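Local coordinates for protein Non-sulfated chondroitin lyase E66 (Autographa californica nucleopolyhedrovirus, PDB 3VSN) that cleaves chondroitin as a lyase of the occlusion-derived virus envelope, is essential for oral infectivity, and may digest the chondroitin sulfate barrier of the host midgut's peritrophic matrix, at residues P177-S182 with Q220-T225; C89-Y92 with D97-Y100; N355-P360 with N381-E386; S634-F637 with G642-L645; N235-D240 with V273-G278. One frame throughout, in Å; residues are numbered along the deposited sequence.

Contact 1 (P177-S182 with Q220-T225); sequences PTAVNS and QEILNT
In the helical alpha/alpha-toroid part of this lyase, the loop that follows helix 161-175 rests against helix 217-225 through Ala179 and Val180, which meet Ile222 and Glu221. Ala179 directs its CB toward the helix, where it touches the end of the isoleucine chain, Ile222 CD1, at 3.6 Å. Val180 slides past Ile222 in the opposite direction, so that the contact is made flank to flank, Val180 CG1 on Ile222 CG1 at 3.9 Å. The Ile222 chain reaches the loop because CG1 stands anti to its carbonyl carbon (chi1 -68°) and CD1 continues outward from there.

Glu221, one residue earlier on the helix, stretches its chain across Val180 at about a right angle and lays a carboxylate oxygen against the valine methyls; Glu221 OE1 is 3.5 Å from Val180 CG2. The apolar part is buried, whereas Glu221 lies at the border of the contact.

An ST turn lies within the loop: Val180 N donates to Thr178 OG1 over 3.2 Å. The same hydroxyl oxygen accepts from Asn181 ND2 at a short 2.6 Å, nearly in the plane of the Asn181 amide, and this second bond ties the turn to the start of strand 181-182. Ser192 of helix 189-205 touches both Val180 and Ile222, while Tyr265 of helix 262-269 also packs on Ile222. The side chain of Val180 comes to about 8 Å from that of Asn191, a catalytic proton acceptor, and that of Ile222 to about 9 Å from that of Tyr254, the proton donor.

Contact 2 (C89-Y92 with D97-Y100); sequences CVRY and DTLY
Arg91 holds Asp97 in a side-on salt bridge, and this is the tight part of the contact between the end of helix 75-93 and the loop after it. Two nitrogens do the gripping, one to each carboxylate oxygen: Arg91 NE to Asp97 OD2 at 2.8 Å and Arg91 NH2 to Asp97 OD1 at 3.0 Å. Both oxygens are met on their syn sides, yet the fit is not flat, for the guanidinium and carboxylate planes are turned 47° apart. A bend at chi3 (64°) swings the NE edge of Arg91 round to face the acid.

Leu99 closes one face of the guanidinium, with Leu99 CD1 3.6 Å from Arg91 CZ, and Thr98 CG2 sits at the edge near NH2. The remaining nitrogen, NH1, donates to the carbonyl O of Pro56, so the arginine also links this corner to the segment after helix 29-48.

Within the loop, Asp97 to Tyr100 form a type I beta turn, with an Asx turn at its start. Leu99 N donates to Asp97 OD1 over 2.8 Å, using the anti lone pair of an oxygen that already accepts from the arginine; two donors thus help to fix the rotation of the carboxylate.

The other end is looser and lies toward solvent. Tyr100, an exposed residue, directs its CB away from the helix and meets it chiefly through Tyr100 CD1, 3.3 Å from Tyr92 O, and through a CA-H...O contact to the same carbonyl at 3.5 Å from Tyr100 CA. Inward, the buried Tyr92 packs on Leu105 and Ala106 of helix 103-119.

Contact 3 (N355-P360 with N381-E386); sequences NNIQAP and NTVSFE
Val383 has the largest share of the buried surface, and it uses both methyls on the segment opposite. Val383 CG1 presses on Ile357 CD1 at 3.5 Å, tighter than usual for two carbons, while Val383 CG2 lies 3.8 Å from Gln358 CG. Ile357 comes in obliquely; with its CG1 between the backbone N and the carbonyl carbon (chi1 61°), its CD1 reaches Val383 and, more loosely, Ser384 OG.

The two segments are loops leading into different elements, helix 359-364 on one side and, on the other, a type I beta turn from Thr382 to Phe385 ahead of strand 390-391. No direct hydrogen bond joins them. Water bridges the backbones instead, donating to Ile357 O and to Val383 O, each at 2.9 Å. A second water lies 2.9 Å from Ile357 O and 2.8 Å from Ser384 OG.

Gln358 folds back at chi2, placing OE1 where Ile357 N donates to it over 3.0 Å from above the carbonyl plane. Its NE2 makes a weak hydrogen bond to Asn301 O, next to Arg300, the transition-state stabiliser, whose side chain is about 6 Å from that of Gln358.

Contact 4 (S634-F637 with G642-L645); sequences SNCF and GFKL
The Phe637 ring has Lys644 CB over one face and Leu645 O near its plane at the edge. Lys644 CB stands 4.2 Å from the centroid of the Phe637 ring, 26° off the normal, a CH-pi contact. Ring and lysine run side by side in the same direction; from CB the chain runs out past the rim, Lys644 CD passing the corner at Phe637 CZ at 3.7 Å. Beyond it the ammonium group makes a cation-pi contact with Tyr639.

The Phe643 ring is approached obliquely: Cys636 SG lies 4.9 Å from its centroid, a sulfur-aromatic contact. Two further rings, Phe656 and Phe614, pack edge-to-face with it.

All this hangs on an antiparallel beta hairpin of strands 636-639 and 642-645. Phe637 and Lys644 form a hydrogen-bonded pair, Phe637 N to Lys644 O at 2.9 Å and Lys644 N to Phe637 O at 2.8 Å, with both side chains on the same face of the sheet. Cys636 and Leu645 are the neighbouring non-hydrogen-bonded pair; here the side chains diverge, and Cys636 CB sits only 3.1 Å from Lys644 O. Strand 611-613 extends the sheet beside 642-645. Just before the hairpin, the Asn635 amide bonds to Ile655 N and Gln653 O, tying it to strand 654-658 and the residue ahead of it.

Contact 5 (N235-D240 with V273-G278); sequences NGLHVD and VINTVG
Leu237 directs its CB from the short strand 236-238 toward the first turn of helix 276-284, and its side chain meets that turn at Asn275, the N-cap, and at Gly278. The leucine has CG anti to the backbone N (chi1 -172°), which carries the branched end across to the helix. Of its two methyls, CD2 does most of the touching. Gly278 has no side chain, so Leu237 CD2 rests directly on its backbone, 3.6 Å from Gly278 C and 3.7 Å from Gly278 CA, while Leu237 CD1 is more distant, 4.0 Å from Gly278 O.

Asn275 also directs its CB toward the strand, and Asn275 ND2 comes to 3.8 Å from Leu237 CD2, a packing contact between amide and methyl.

The Asn275 amide works in two directions: ND2 donates to Phe228 O, and OD1 takes the capping bond at the start of the helix. The backbone of Asn275 bonds to Ala227, which ties the helix start to the segment between helix 217-225 and strand 230-231. Gly278 O accepts from Ser241 OG, just beyond the 235-240 segment. Leu237 also packs on Tyr230 of the adjacent strand and on Ala282 further along the helix, and its side chain lies about 9 Å from that of the proton donor Tyr254. In the capping bond itself, Gly278 N reaches Asn275 OD1 over 3.1 Å, well above the carbonyl plane rather than along a lone pair.

How the contacts relate
From the N terminus the five contacts follow one another in series; none nests in or crosses another. Contact 2 comes first, closing the short turn between helices 75-93 and 103-119. Contact 1, also in the helical part, then spans 37 residues to bring a loop onto helix 217-225. Contact 5 follows, joining strand 236-238 to helix 276-284 across 32 residues. Contacts 1 and 5 are the one pair that touch: Leu223 CD2 packs on Val273 CG1 at 3.8 Å. The last two lie in the beta-rich remainder: contact 3 ties the lead-in to helix 359-364 to the turn before strand 390-391, and contact 4 closes the hairpin near the C terminus, its centre about 58 Å from that of contact 2.

Contact 1 (P177-S182 with Q220-T225)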
# COMPACT_ATOMS: atom_id res chain seq x y z
N PRO A 177 -14.16 -1.45 30.95
CA PRO A 177 -14.53 -2.56 31.85
C PRO A 177 -14.37 -3.95 31.24
O PRO A 177 -14.15 -4.92 31.96
CB PRO A 177 -16.00 -2.27 32.17
CG PRO A 177 -16.49 -1.44 31.04
CD PRO A 177 -15.32 -0.61 30.62
N THR A 178 -14.50 -4.04 29.91
CA THR A 178 -14.14 -5.25 29.17
C THR A 178 -13.24 -4.84 28.00
O THR A 178 -13.01 -3.66 27.77
CB THR A 178 -15.37 -6.01 28.62
OG1 THR A 178 -15.89 -5.32 27.48
CG2 THR A 178 -16.46 -6.17 29.68
N ALA A 179 -12.74 -5.83 27.26
CA ALA A 179 -11.91 -5.60 26.08
C ALA A 179 -12.64 -4.86 24.95
O ALA A 179 -12.01 -4.22 24.11
CB ALA A 179 -11.35 -6.91 25.58
N VAL A 180 -13.97 -4.96 24.94
CA VAL A 180 -14.77 -4.45 23.82
C VAL A 180 -15.88 -3.46 24.21
O VAL A 180 -16.72 -3.09 23.39
CB VAL A 180 -15.38 -5.61 22.98
CG1 VAL A 180 -14.28 -6.42 22.31
CG2 VAL A 180 -16.26 -6.51 23.85
N ASN A 181 -15.87 -3.03 25.47
CA ASN A 181 -16.88 -2.10 25.96
C ASN A 181 -16.24 -0.88 26.61
O ASN A 181 -15.32 -1.00 27.41
CB ASN A 181 -17.81 -2.79 26.96
CG ASN A 181 -18.68 -3.86 26.31
OD1 ASN A 181 -19.69 -3.55 25.68
ND2 ASN A 181 -18.30 -5.11 26.49
N SER A 182 -16.73 0.30 26.23
CA SER A 182 -16.27 1.55 26.82
C SER A 182 -17.38 2.59 26.80
O SER A 182 -17.99 2.83 25.76
CB SER A 182 -15.03 2.08 26.09
OG SER A 182 -14.61 3.32 26.64
N GLN A 220 -12.32 -13.06 23.31
CA GLN A 220 -12.72 -14.04 22.29
C GLN A 220 -13.21 -13.35 21.01
O GLN A 220 -12.93 -13.82 19.90
CB GLN A 220 -13.78 -15.00 22.83
CG GLN A 220 -13.26 -15.99 23.86
CD GLN A 220 -12.41 -17.09 23.25
OE1 GLN A 220 -11.25 -17.28 23.64
NE2 GLN A 220 -12.97 -17.82 22.30
N GLU A 221 -13.94 -12.24 21.16
CA GLU A 221 -14.38 -11.44 20.02
C GLU A 221 -13.18 -10.86 19.26
O GLU A 221 -13.15 -10.89 18.02
CB GLU A 221 -15.32 -10.32 20.46
CG GLU A 221 -16.68 -10.81 20.94
CD GLU A 221 -17.60 -9.70 21.40
OE1 GLU A 221 -17.28 -8.51 21.21
OE2 GLU A 221 -18.67 -10.02 21.96
N ILE A 222 -12.20 -10.35 20.00
CA ILE A 222 -10.99 -9.77 19.41
C ILE A 222 -10.15 -10.84 18.71
O ILE A 222 -9.65 -10.61 17.60
CB ILE A 222 -10.14 -8.99 20.45
CG1 ILE A 222 -10.89 -7.73 20.89
CG2 ILE A 222 -8.77 -8.62 19.89
CD1 ILE A 222 -10.31 -7.04 22.10
N LEU A 223 -10.02 -12.02 19.33
CA LEU A 223 -9.29 -13.13 18.72
C LEU A 223 -9.87 -13.52 17.35
O LEU A 223 -9.13 -13.85 16.42
CB LEU A 223 -9.25 -14.35 19.64
CG LEU A 223 -8.48 -14.23 20.97
CD1 LEU A 223 -8.62 -15.52 21.77
CD2 LEU A 223 -7.01 -13.88 20.75
N ASN A 224 -11.19 -13.45 17.24
CA ASN A 224 -11.87 -13.66 15.97
C ASN A 224 -11.52 -12.55 14.98
O ASN A 224 -11.19 -12.82 13.82
CB ASN A 224 -13.38 -13.73 16.17
CG ASN A 224 -14.06 -14.60 15.14
OD1 ASN A 224 -14.72 -14.11 14.22
ND2 ASN A 224 -13.90 -15.92 15.27
N THR A 225 -11.58 -11.31 15.45
CA THR A 225 -11.28 -10.13 14.63
C THR A 225 -9.85 -10.16 14.07
O THR A 225 -9.64 -9.79 12.91
CB THR A 225 -11.55 -8.83 15.42
OG1 THR A 225 -12.94 -8.76 15.77
CG2 THR A 225 -11.19 -7.58 14.60

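Contact 2 (C89-Y92 with D97-Y100)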
# COMPACT_ATOMS: atom_id res chain seq x y z
N CYS A 89 6.85 9.06 26.85
CA CYS A 89 7.16 7.74 27.39
C CYS A 89 8.24 7.04 26.57
O CYS A 89 9.17 6.46 27.13
CB CYS A 89 5.91 6.85 27.44
SG CYS A 89 4.72 7.32 28.71
N VAL A 90 8.10 7.12 25.25
CA VAL A 90 9.07 6.50 24.33
C VAL A 90 10.45 7.16 24.49
O VAL A 90 11.47 6.47 24.52
CB VAL A 90 8.56 6.55 22.87
CG1 VAL A 90 9.59 5.95 21.91
CG2 VAL A 90 7.24 5.81 22.74
N ARG A 91 10.46 8.49 24.61
CA ARG A 91 11.69 9.25 24.86
C ARG A 91 12.34 8.85 26.19
O ARG A 91 13.56 8.64 26.26
CB ARG A 91 11.43 10.75 24.86
CG ARG A 91 11.07 11.34 23.51
CD ARG A 91 11.21 12.86 23.51
NE ARG A 91 12.60 13.26 23.73
CZ ARG A 91 13.02 14.52 23.87
NH1 ARG A 91 12.16 15.53 23.82
NH2 ARG A 91 14.31 14.76 24.06
N TYR A 92 11.53 8.75 27.23
CA TYR A 92 12.01 8.34 28.56
C TYR A 92 12.66 6.96 28.52
O TYR A 92 13.65 6.70 29.21
CB TYR A 92 10.84 8.33 29.56
CG TYR A 92 11.27 7.96 30.96
CD1 TYR A 92 11.77 8.93 31.83
CD2 TYR A 92 11.18 6.64 31.41
CE1 TYR A 92 12.16 8.59 33.12
CE2 TYR A 92 11.58 6.30 32.69
CZ TYR A 92 12.07 7.28 33.54
OH TYR A 92 12.46 6.94 34.81
N ASP A 97 18.11 8.67 23.71
CA ASP A 97 17.46 9.97 23.91
C ASP A 97 18.15 10.74 25.03
O ASP A 97 18.58 10.16 26.03
CB ASP A 97 15.97 9.80 24.24
CG ASP A 97 15.17 11.08 24.05
OD1 ASP A 97 15.30 12.02 24.86
OD2 ASP A 97 14.38 11.14 23.08
N THR A 98 18.24 12.06 24.87
CA THR A 98 18.84 12.92 25.89
C THR A 98 18.07 12.88 27.23
O THR A 98 18.63 13.17 28.28
CB THR A 98 19.02 14.37 25.38
OG1 THR A 98 19.72 15.15 26.37
CG2 THR A 98 17.69 15.03 25.06
N LEU A 99 16.79 12.51 27.17
CA LEU A 99 15.93 12.45 28.36
C LEU A 99 15.72 11.02 28.88
O LEU A 99 14.80 10.76 29.66
CB LEU A 99 14.57 13.12 28.09
CG LEU A 99 14.54 14.61 27.74
CD1 LEU A 99 13.11 15.04 27.43
CD2 LEU A 99 15.13 15.47 28.85
N TYR A 100 16.59 10.11 28.45
CA TYR A 100 16.53 8.71 28.88
C TYR A 100 16.64 8.59 30.39
O TYR A 100 17.61 9.04 30.99
CB TYR A 100 17.66 7.92 28.21
CG TYR A 100 17.73 6.46 28.61
CD1 TYR A 100 16.65 5.60 28.38
CD2 TYR A 100 18.87 5.94 29.19
CE1 TYR A 100 16.71 4.27 28.73
CE2 TYR A 100 18.95 4.60 29.55
CZ TYR A 100 17.87 3.77 29.32
OH TYR A 100 17.94 2.44 29.67

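Contact 3 (N355-P360 with N381-E386)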
# COMPACT_ATOMS: atom_id res chain seq x y z
N ASN A 355 -12.77 13.55 -2.46
CA ASN A 355 -11.81 12.94 -3.38
C ASN A 355 -12.51 12.25 -4.54
O ASN A 355 -13.20 11.25 -4.33
CB ASN A 355 -10.93 11.93 -2.64
CG ASN A 355 -10.25 12.51 -1.42
OD1 ASN A 355 -10.47 12.06 -0.29
ND2 ASN A 355 -9.42 13.52 -1.63
N ASN A 356 -12.33 12.76 -5.75
CA ASN A 356 -12.94 12.13 -6.92
C ASN A 356 -12.12 12.21 -8.21
O ASN A 356 -12.63 11.91 -9.30
CB ASN A 356 -14.38 12.65 -7.14
CG ASN A 356 -14.44 14.15 -7.34
OD1 ASN A 356 -13.54 14.76 -7.91
ND2 ASN A 356 -15.53 14.76 -6.88
N ILE A 357 -10.85 12.59 -8.09
CA ILE A 357 -9.97 12.73 -9.26
C ILE A 357 -8.84 11.69 -9.32
O ILE A 357 -7.95 11.77 -10.17
CB ILE A 357 -9.38 14.16 -9.39
CG1 ILE A 357 -8.51 14.52 -8.18
CG2 ILE A 357 -10.49 15.18 -9.61
CD1 ILE A 357 -7.70 15.79 -8.37
N GLN A 358 -8.89 10.70 -8.43
CA GLN A 358 -7.76 9.78 -8.24
C GLN A 358 -7.81 8.49 -9.09
O GLN A 358 -6.89 7.67 -9.01
CB GLN A 358 -7.59 9.45 -6.75
CG GLN A 358 -7.02 10.59 -5.91
CD GLN A 358 -8.03 11.67 -5.54
OE1 GLN A 358 -9.23 11.55 -5.83
NE2 GLN A 358 -7.56 12.72 -4.89
N ALA A 359 -8.86 8.31 -9.89
CA ALA A 359 -9.02 7.08 -10.68
C ALA A 359 -7.90 6.82 -11.69
O ALA A 359 -7.44 5.68 -11.80
CB ALA A 359 -10.38 7.01 -11.35
N PRO A 360 -7.46 7.85 -12.44
CA PRO A 360 -6.34 7.60 -13.36
C PRO A 360 -5.08 7.07 -12.66
O PRO A 360 -4.45 6.14 -13.17
CB PRO A 360 -6.10 8.97 -14.00
CG PRO A 360 -7.46 9.59 -14.00
CD PRO A 360 -8.03 9.20 -12.67
N ASN A 381 -3.05 19.18 -7.05
CA ASN A 381 -2.62 19.69 -8.35
C ASN A 381 -1.71 18.73 -9.14
O ASN A 381 -1.45 18.96 -10.32
CB ASN A 381 -1.91 21.04 -8.19
CG ASN A 381 -2.81 22.09 -7.56
OD1 ASN A 381 -3.97 22.23 -7.93
ND2 ASN A 381 -2.26 22.84 -6.61
N THR A 382 -1.23 17.69 -8.48
CA THR A 382 -0.29 16.76 -9.11
C THR A 382 -0.81 15.31 -9.18
O THR A 382 -0.23 14.49 -9.90
CB THR A 382 1.09 16.76 -8.41
OG1 THR A 382 0.96 16.25 -7.08
CG2 THR A 382 1.68 18.17 -8.36
N VAL A 383 -1.89 15.02 -8.45
CA VAL A 383 -2.39 13.65 -8.31
C VAL A 383 -2.95 13.07 -9.62
O VAL A 383 -3.13 11.85 -9.75
CB VAL A 383 -3.41 13.53 -7.13
CG1 VAL A 383 -4.76 14.12 -7.50
CG2 VAL A 383 -3.56 12.09 -6.66
N SER A 384 -3.21 13.94 -10.60
CA SER A 384 -3.72 13.54 -11.91
C SER A 384 -2.61 13.05 -12.84
O SER A 384 -2.89 12.58 -13.94
CB SER A 384 -4.44 14.71 -12.58
OG SER A 384 -5.63 15.04 -11.88
N PHE A 385 -1.36 13.17 -12.39
CA PHE A 385 -0.21 12.97 -13.27
C PHE A 385 0.79 11.98 -12.68
O PHE A 385 1.21 12.10 -11.53
CB PHE A 385 0.46 14.31 -13.56
CG PHE A 385 -0.51 15.40 -13.96
CD1 PHE A 385 -0.97 15.48 -15.27
CD2 PHE A 385 -0.97 16.32 -13.02
CE1 PHE A 385 -1.88 16.46 -15.64
CE2 PHE A 385 -1.87 17.31 -13.39
CZ PHE A 385 -2.32 17.38 -14.70
N GLU A 386 1.15 11.00 -13.50
CA GLU A 386 2.17 10.01 -13.14
C GLU A 386 2.52 9.23 -14.40
O GLU A 386 1.70 9.13 -15.32
CB GLU A 386 1.65 9.06 -12.05
CG GLU A 386 2.68 8.05 -11.55
CD GLU A 386 3.97 8.70 -11.07
OE1 GLU A 386 3.98 9.23 -9.94
OE2 GLU A 386 4.96 8.69 -11.83
O HOH W 1 -5.43 10.45 -10.82
O HOH W 2 -7.59 13.17 -12.67

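Contact 4 (S634-F637 with G642-L645)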
# COMPACT_ATOMS: atom_id res chain seq x y z
N SER A 634 6.81 -27.82 -13.37
CA SER A 634 7.25 -27.66 -11.98
C SER A 634 6.10 -27.65 -10.97
O SER A 634 6.23 -28.19 -9.88
CB SER A 634 8.10 -26.39 -11.82
OG SER A 634 9.27 -26.46 -12.61
N ASN A 635 4.98 -27.04 -11.34
CA ASN A 635 3.84 -26.91 -10.43
C ASN A 635 2.53 -27.30 -11.11
O ASN A 635 1.44 -26.88 -10.70
CB ASN A 635 3.77 -25.47 -9.88
CG ASN A 635 3.30 -24.46 -10.92
OD1 ASN A 635 3.35 -24.73 -12.13
ND2 ASN A 635 2.82 -23.31 -10.46
N CYS A 636 2.64 -28.11 -12.15
CA CYS A 636 1.49 -28.52 -12.93
C CYS A 636 1.72 -29.93 -13.47
O CYS A 636 2.80 -30.48 -13.31
CB CYS A 636 1.19 -27.50 -14.05
SG CYS A 636 2.60 -27.07 -15.11
N PHE A 637 0.69 -30.51 -14.09
CA PHE A 637 0.78 -31.90 -14.55
C PHE A 637 0.04 -32.08 -15.87
O PHE A 637 -0.93 -31.37 -16.15
CB PHE A 637 0.24 -32.86 -13.48
CG PHE A 637 -1.24 -32.73 -13.21
CD1 PHE A 637 -1.72 -31.73 -12.38
CD2 PHE A 637 -2.15 -33.62 -13.77
CE1 PHE A 637 -3.08 -31.60 -12.12
CE2 PHE A 637 -3.51 -33.51 -13.52
CZ PHE A 637 -3.98 -32.50 -12.70
N GLY A 642 -2.42 -30.64 -22.70
CA GLY A 642 -1.59 -29.63 -22.07
C GLY A 642 -1.32 -29.95 -20.61
O GLY A 642 -1.17 -31.11 -20.25
N PHE A 643 -1.25 -28.90 -19.79
CA PHE A 643 -0.98 -29.05 -18.36
C PHE A 643 -2.07 -28.40 -17.52
O PHE A 643 -2.70 -27.44 -17.95
CB PHE A 643 0.36 -28.41 -17.99
CG PHE A 643 1.54 -29.02 -18.68
CD1 PHE A 643 2.22 -30.10 -18.12
CD2 PHE A 643 1.99 -28.50 -19.89
CE1 PHE A 643 3.31 -30.65 -18.76
CE2 PHE A 643 3.08 -29.05 -20.54
CZ PHE A 643 3.75 -30.13 -19.97
N LYS A 644 -2.26 -28.92 -16.32
CA LYS A 644 -3.22 -28.38 -15.37
C LYS A 644 -2.46 -28.04 -14.09
O LYS A 644 -1.58 -28.80 -13.68
CB LYS A 644 -4.30 -29.41 -15.10
CG LYS A 644 -5.37 -29.01 -14.10
CD LYS A 644 -6.44 -30.09 -14.04
CE LYS A 644 -7.41 -29.88 -12.88
NZ LYS A 644 -8.29 -28.71 -13.14
N LEU A 645 -2.80 -26.92 -13.47
CA LEU A 645 -2.15 -26.50 -12.22
C LEU A 645 -2.34 -27.53 -11.11
O LEU A 645 -3.43 -28.07 -10.94
CB LEU A 645 -2.71 -25.15 -11.76
CG LEU A 645 -2.42 -23.93 -12.64
CD1 LEU A 645 -3.25 -22.74 -12.16
CD2 LEU A 645 -0.94 -23.58 -12.65

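Contact 5 (N235-D240 with V273-G278)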
# COMPACT_ATOMS: atom_id res chain seq x y z
N ASN A 235 -14.88 -8.38 2.49
CA ASN A 235 -13.86 -7.80 3.36
C ASN A 235 -12.90 -8.84 3.93
O ASN A 235 -13.32 -9.92 4.34
CB ASN A 235 -14.50 -7.02 4.51
CG ASN A 235 -15.26 -5.79 4.02
OD1 ASN A 235 -14.97 -5.24 2.96
ND2 ASN A 235 -16.23 -5.35 4.82
N GLY A 236 -11.62 -8.52 3.93
CA GLY A 236 -10.63 -9.37 4.56
C GLY A 236 -9.41 -9.63 3.70
O GLY A 236 -9.24 -9.03 2.63
N LEU A 237 -8.57 -10.53 4.18
CA LEU A 237 -7.37 -10.92 3.46
C LEU A 237 -7.75 -11.92 2.38
O LEU A 237 -8.11 -13.06 2.68
CB LEU A 237 -6.36 -11.54 4.43
CG LEU A 237 -4.96 -11.84 3.91
CD1 LEU A 237 -4.21 -10.55 3.60
CD2 LEU A 237 -4.21 -12.67 4.94
N HIS A 238 -7.67 -11.50 1.12
CA HIS A 238 -7.97 -12.40 0.01
C HIS A 238 -6.92 -13.47 -0.13
O HIS A 238 -5.82 -13.34 0.42
CB HIS A 238 -8.22 -11.62 -1.28
CG HIS A 238 -9.64 -11.14 -1.44
ND1 HIS A 238 -10.37 -10.66 -0.41
CD2 HIS A 238 -10.47 -11.09 -2.56
CE1 HIS A 238 -11.59 -10.32 -0.84
NE2 HIS A 238 -11.65 -10.57 -2.16
N VAL A 239 -7.26 -14.55 -0.84
CA VAL A 239 -6.42 -15.75 -0.88
C VAL A 239 -4.98 -15.52 -1.35
O VAL A 239 -4.08 -16.26 -0.97
CB VAL A 239 -7.05 -16.90 -1.72
CG1 VAL A 239 -8.33 -17.40 -1.08
CG2 VAL A 239 -7.28 -16.46 -3.17
N ASP A 240 -4.78 -14.48 -2.17
CA ASP A 240 -3.44 -14.15 -2.66
C ASP A 240 -2.79 -13.01 -1.87
O ASP A 240 -1.89 -12.33 -2.36
CB ASP A 240 -3.47 -13.83 -4.17
CG ASP A 240 -4.43 -12.70 -4.53
OD1 ASP A 240 -5.10 -12.13 -3.64
OD2 ASP A 240 -4.51 -12.38 -5.74
N VAL A 273 -2.84 -17.25 17.07
CA VAL A 273 -4.00 -16.34 17.01
C VAL A 273 -4.11 -15.44 15.76
O VAL A 273 -5.21 -15.00 15.41
CB VAL A 273 -4.16 -15.49 18.30
CG1 VAL A 273 -4.38 -16.40 19.51
CG2 VAL A 273 -2.97 -14.57 18.52
N ILE A 274 -2.99 -15.16 15.10
CA ILE A 274 -3.00 -14.31 13.91
C ILE A 274 -2.39 -15.03 12.71
O ILE A 274 -1.38 -15.71 12.84
CB ILE A 274 -2.25 -12.98 14.16
CG1 ILE A 274 -2.93 -12.18 15.28
CG2 ILE A 274 -2.19 -12.14 12.89
CD1 ILE A 274 -2.16 -10.96 15.75
N ASN A 275 -3.02 -14.88 11.54
CA ASN A 275 -2.47 -15.40 10.29
C ASN A 275 -1.24 -14.58 9.86
O ASN A 275 -1.30 -13.78 8.93
CB ASN A 275 -3.55 -15.42 9.20
CG ASN A 275 -3.09 -16.05 7.90
OD1 ASN A 275 -2.01 -16.63 7.81
ND2 ASN A 275 -3.92 -15.93 6.87
N THR A 276 -0.13 -14.81 10.56
CA THR A 276 1.11 -14.04 10.38
C THR A 276 1.69 -14.18 8.97
O THR A 276 2.16 -13.19 8.40
CB THR A 276 2.16 -14.40 11.46
OG1 THR A 276 1.66 -14.02 12.74
CG2 THR A 276 3.49 -13.67 11.22
N VAL A 277 1.66 -15.40 8.42
CA VAL A 277 2.17 -15.64 7.07
C VAL A 277 1.36 -14.83 6.05
O VAL A 277 1.93 -14.12 5.21
CB VAL A 277 2.18 -17.14 6.71
CG1 VAL A 277 2.54 -17.35 5.24
CG2 VAL A 277 3.17 -17.89 7.60
N GLY A 278 0.03 -14.93 6.14
CA GLY A 278 -0.87 -14.17 5.28
C GLY A 278 -0.65 -12.67 5.33
O GLY A 278 -0.59 -12.00 4.29